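Local coordinates for protein SsfS6 (Streptomyces sp. SF2575, PDB 4FZR) that belongs to the GT-B clan and is built from two Rossmann-like domains, each around a parallel beta sheet, at residues A[137-151]-A[175-189]. Numbering follows the deposited sequence.
Sequences PLVAATLGIPWIEQS and LGLTDFPDPLLSIDV
Backbone bonds between E149 and its neighbours L185 and I187 show how adjacent parallel strands of a Rossmann-like sheet are zipped together: E149 N donates to L185 O, E149 O receives I187 N at 2.6 Å, and S151 N continues the ladder to I187 O. Upstream, L184 N meets W147 O at 2.7 Å. Two side-chain bonds add to this. The indole NE1 of W147 reaches P181 O at 2.8 Å, the oxygen lying in the ring plane, although NE1 stands above the plane of that carbonyl. With chi1 at 180° the side chain of E149 swings away from its own nitrogen and stretches out, and its OE1 accepts from S186 OG at 2.6 Å; K161 forms a salt bridge with OE2, so both carboxylate oxygens are engaged.

Prolines supply the CH-pi contacts. P183 CB sits over the six-membered ring of W147, 3.7 Å from its centroid, and P137 CB lies over F180. P137 CG, from the same segment as W147, lies above the other indole face, toward the rim. Apolar contacts extend along helix 135-143, where A141 CB touches P181 CD at 3.6 Å and also meets L175 CD1, a methyl that sits beside T142 OG1 as well.

Strand 147-150 runs between 126-130 and 185-188; helix 93-122 packs against V139, T142 and L143, and helix 388-395 against I148, L185 and I187.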
# COMPACT_ATOMS: atom_id res chain seq x y z
N PRO A 137 17.07 8.07 14.21
CA PRO A 137 17.86 7.82 15.42
C PRO A 137 17.88 9.01 16.38
O PRO A 137 17.89 8.82 17.60
CB PRO A 137 19.26 7.57 14.88
CG PRO A 137 19.05 7.06 13.51
CD PRO A 137 17.81 7.74 12.99
N LEU A 138 17.90 10.23 15.84
CA LEU A 138 17.91 11.42 16.67
C LEU A 138 16.60 11.58 17.43
O LEU A 138 16.60 11.74 18.65
CB LEU A 138 18.17 12.67 15.83
CG LEU A 138 18.20 13.97 16.63
CD1 LEU A 138 19.25 13.89 17.74
CD2 LEU A 138 18.47 15.17 15.73
N VAL A 139 15.49 11.54 16.71
CA VAL A 139 14.18 11.67 17.34
C VAL A 139 13.98 10.58 18.39
O VAL A 139 13.52 10.84 19.49
CB VAL A 139 13.03 11.59 16.31
CG1 VAL A 139 11.68 11.65 17.02
CG2 VAL A 139 13.14 12.71 15.30
N ALA A 140 14.34 9.35 18.02
CA ALA A 140 14.26 8.21 18.93
C ALA A 140 15.06 8.48 20.20
O ALA A 140 14.55 8.34 21.31
CB ALA A 140 14.76 6.95 18.24
N ALA A 141 16.33 8.85 20.03
CA ALA A 141 17.21 9.12 21.15
C ALA A 141 16.67 10.26 22.00
O ALA A 141 16.87 10.30 23.22
CB ALA A 141 18.61 9.46 20.65
N THR A 142 15.96 11.19 21.36
CA THR A 142 15.42 12.35 22.05
C THR A 142 14.22 11.99 22.93
O THR A 142 14.07 12.53 24.02
CB THR A 142 15.03 13.47 21.06
OG1 THR A 142 16.17 13.86 20.29
CG2 THR A 142 14.49 14.68 21.79
N LEU A 143 13.38 11.07 22.45
CA LEU A 143 12.19 10.66 23.19
C LEU A 143 12.45 9.42 24.04
O LEU A 143 11.58 8.98 24.79
CB LEU A 143 11.03 10.36 22.23
CG LEU A 143 10.50 11.46 21.31
CD1 LEU A 143 9.28 10.94 20.57
CD2 LEU A 143 10.17 12.73 22.08
N GLY A 144 13.64 8.84 23.90
CA GLY A 144 13.98 7.63 24.62
C GLY A 144 13.12 6.44 24.22
O GLY A 144 12.55 5.76 25.07
N ILE A 145 13.03 6.20 22.92
CA ILE A 145 12.31 5.03 22.40
C ILE A 145 13.20 4.28 21.41
O ILE A 145 14.10 4.87 20.81
CB ILE A 145 10.99 5.43 21.70
CG1 ILE A 145 11.27 6.27 20.45
CG2 ILE A 145 10.07 6.17 22.68
CD1 ILE A 145 10.03 6.75 19.74
N PRO A 146 12.96 2.97 21.24
CA PRO A 146 13.76 2.15 20.32
C PRO A 146 13.57 2.55 18.86
O PRO A 146 12.55 3.15 18.52
CB PRO A 146 13.24 0.73 20.57
CG PRO A 146 11.88 0.92 21.17
CD PRO A 146 11.94 2.18 21.95
N TRP A 147 14.53 2.23 18.00
CA TRP A 147 14.38 2.49 16.58
C TRP A 147 14.91 1.33 15.75
O TRP A 147 15.73 0.55 16.21
CB TRP A 147 15.06 3.80 16.17
CG TRP A 147 16.55 3.80 16.32
CD1 TRP A 147 17.26 3.89 17.48
CD2 TRP A 147 17.51 3.72 15.26
NE1 TRP A 147 18.60 3.87 17.21
CE2 TRP A 147 18.78 3.76 15.85
CE3 TRP A 147 17.41 3.62 13.87
CZ2 TRP A 147 19.96 3.70 15.10
CZ3 TRP A 147 18.58 3.56 13.12
CH2 TRP A 147 19.84 3.60 13.74
N ILE A 148 14.41 1.21 14.52
CA ILE A 148 14.80 0.13 13.63
C ILE A 148 15.47 0.71 12.39
O ILE A 148 15.03 1.72 11.85
CB ILE A 148 13.59 -0.72 13.23
CG1 ILE A 148 13.10 -1.52 14.44
CG2 ILE A 148 13.95 -1.68 12.10
CD1 ILE A 148 11.61 -1.59 14.55
N GLU A 149 16.54 0.05 11.96
CA GLU A 149 17.34 0.51 10.85
C GLU A 149 17.20 -0.46 9.68
O GLU A 149 17.51 -1.64 9.82
CB GLU A 149 18.81 0.60 11.28
CG GLU A 149 19.78 1.06 10.20
CD GLU A 149 21.23 0.97 10.65
OE1 GLU A 149 21.68 -0.14 10.99
OE2 GLU A 149 21.92 2.01 10.66
N GLN A 150 16.72 0.04 8.54
CA GLN A 150 16.68 -0.78 7.34
C GLN A 150 17.67 -0.26 6.29
O GLN A 150 17.69 0.93 5.97
CB GLN A 150 15.28 -0.83 6.73
CG GLN A 150 15.19 -1.82 5.56
CD GLN A 150 13.90 -1.71 4.77
OE1 GLN A 150 12.81 -1.64 5.33
NE2 GLN A 150 14.03 -1.72 3.44
N SER A 151 18.48 -1.16 5.76
CA SER A 151 19.33 -0.86 4.62
C SER A 151 18.51 -0.96 3.34
O SER A 151 17.76 -1.92 3.16
CB SER A 151 20.51 -1.83 4.55
OG SER A 151 21.12 -1.79 3.27
N LEU A 175 21.80 16.09 23.85
CA LEU A 175 21.20 14.90 24.43
C LEU A 175 22.13 14.21 25.42
O LEU A 175 21.76 13.23 26.06
CB LEU A 175 20.83 13.91 23.32
CG LEU A 175 19.70 14.28 22.35
CD1 LEU A 175 19.06 13.01 21.79
CD2 LEU A 175 18.67 15.17 23.02
N GLY A 176 23.35 14.73 25.54
CA GLY A 176 24.35 14.11 26.39
C GLY A 176 24.82 12.81 25.79
O GLY A 176 24.91 11.79 26.47
N LEU A 177 25.12 12.84 24.49
CA LEU A 177 25.54 11.65 23.75
C LEU A 177 26.65 11.99 22.76
O LEU A 177 26.77 13.13 22.31
CB LEU A 177 24.35 11.07 22.97
CG LEU A 177 23.14 10.62 23.79
CD1 LEU A 177 21.89 10.59 22.91
CD2 LEU A 177 23.38 9.26 24.43
N THR A 178 27.47 11.00 22.43
CA THR A 178 28.49 11.17 21.41
C THR A 178 28.14 10.35 20.17
O THR A 178 28.72 10.54 19.10
CB THR A 178 29.88 10.74 21.94
OG1 THR A 178 29.95 9.31 22.04
CG2 THR A 178 30.14 11.36 23.30
N ASP A 179 27.20 9.43 20.33
CA ASP A 179 26.75 8.57 19.24
C ASP A 179 25.26 8.30 19.41
O ASP A 179 24.68 8.65 20.44
CB ASP A 179 27.52 7.24 19.27
CG ASP A 179 27.44 6.48 17.96
OD1 ASP A 179 26.43 6.62 17.24
OD2 ASP A 179 28.39 5.73 17.66
N PHE A 180 24.65 7.70 18.40
CA PHE A 180 23.25 7.31 18.50
C PHE A 180 23.13 5.99 19.24
O PHE A 180 23.96 5.10 19.06
CB PHE A 180 22.63 7.15 17.11
CG PHE A 180 22.43 8.44 16.39
CD1 PHE A 180 21.53 9.38 16.85
CD2 PHE A 180 23.14 8.71 15.23
CE1 PHE A 180 21.34 10.57 16.18
CE2 PHE A 180 22.96 9.90 14.56
CZ PHE A 180 22.06 10.83 15.03
N PRO A 181 22.10 5.86 20.09
CA PRO A 181 21.86 4.56 20.71
C PRO A 181 21.62 3.51 19.63
O PRO A 181 21.09 3.84 18.57
CB PRO A 181 20.60 4.79 21.56
CG PRO A 181 19.99 6.05 21.04
CD PRO A 181 21.11 6.87 20.50
N ASP A 182 22.03 2.27 19.89
CA ASP A 182 21.92 1.24 18.88
C ASP A 182 20.48 0.96 18.48
O ASP A 182 19.56 1.11 19.29
CB ASP A 182 22.59 -0.05 19.36
CG ASP A 182 24.09 0.03 19.29
OD1 ASP A 182 24.63 1.16 19.32
OD2 ASP A 182 24.74 -1.03 19.19
N PRO A 183 20.28 0.57 17.22
CA PRO A 183 18.93 0.21 16.76
C PRO A 183 18.47 -1.10 17.38
O PRO A 183 19.29 -1.98 17.63
CB PRO A 183 19.10 0.06 15.25
CG PRO A 183 20.55 -0.26 15.06
CD PRO A 183 21.27 0.51 16.12
N LEU A 184 17.17 -1.22 17.63
CA LEU A 184 16.59 -2.47 18.09
C LEU A 184 16.96 -3.58 17.11
O LEU A 184 17.49 -4.62 17.50
CB LEU A 184 15.07 -2.33 18.18
CG LEU A 184 14.29 -3.41 18.93
CD1 LEU A 184 14.59 -3.35 20.42
CD2 LEU A 184 12.80 -3.27 18.66
N LEU A 185 16.66 -3.34 15.84
CA LEU A 185 17.06 -4.23 14.75
C LEU A 185 17.85 -3.43 13.73
O LEU A 185 17.58 -2.25 13.51
CB LEU A 185 15.83 -4.81 14.05
CG LEU A 185 15.24 -6.13 14.54
CD1 LEU A 185 14.21 -6.62 13.54
CD2 LEU A 185 16.33 -7.17 14.74
N SER A 186 18.82 -4.08 13.10
CA SER A 186 19.51 -3.48 11.97
C SER A 186 19.40 -4.44 10.79
O SER A 186 19.99 -5.51 10.78
CB SER A 186 20.98 -3.20 12.30
OG SER A 186 21.65 -2.69 11.16
N ILE A 187 18.62 -4.03 9.80
CA ILE A 187 18.20 -4.94 8.75
C ILE A 187 19.03 -4.79 7.48
O ILE A 187 19.40 -3.68 7.09
CB ILE A 187 16.70 -4.75 8.44
CG1 ILE A 187 15.91 -4.92 9.74
CG2 ILE A 187 16.25 -5.73 7.37
CD1 ILE A 187 14.45 -4.56 9.65
N ASP A 188 19.32 -5.92 6.86
CA ASP A 188 20.19 -5.97 5.69
C ASP A 188 19.54 -6.79 4.59
O ASP A 188 18.89 -7.81 4.86
CB ASP A 188 21.54 -6.59 6.08
CG ASP A 188 22.59 -6.42 5.01
OD1 ASP A 188 22.66 -7.27 4.10
OD2 ASP A 188 23.34 -5.43 5.08
N VAL A 189 19.71 -6.37 3.34
CA VAL A 189 19.02 -6.99 2.22
C VAL A 189 19.97 -7.62 1.19
O VAL A 189 19.53 -8.19 0.20
CB VAL A 189 18.08 -5.98 1.51
CG1 VAL A 189 16.90 -5.62 2.41
CG2 VAL A 189 18.85 -4.72 1.10
O HOH W 1 17.13 1.09 19.72
O HOH W 2 23.67 -2.47 3.76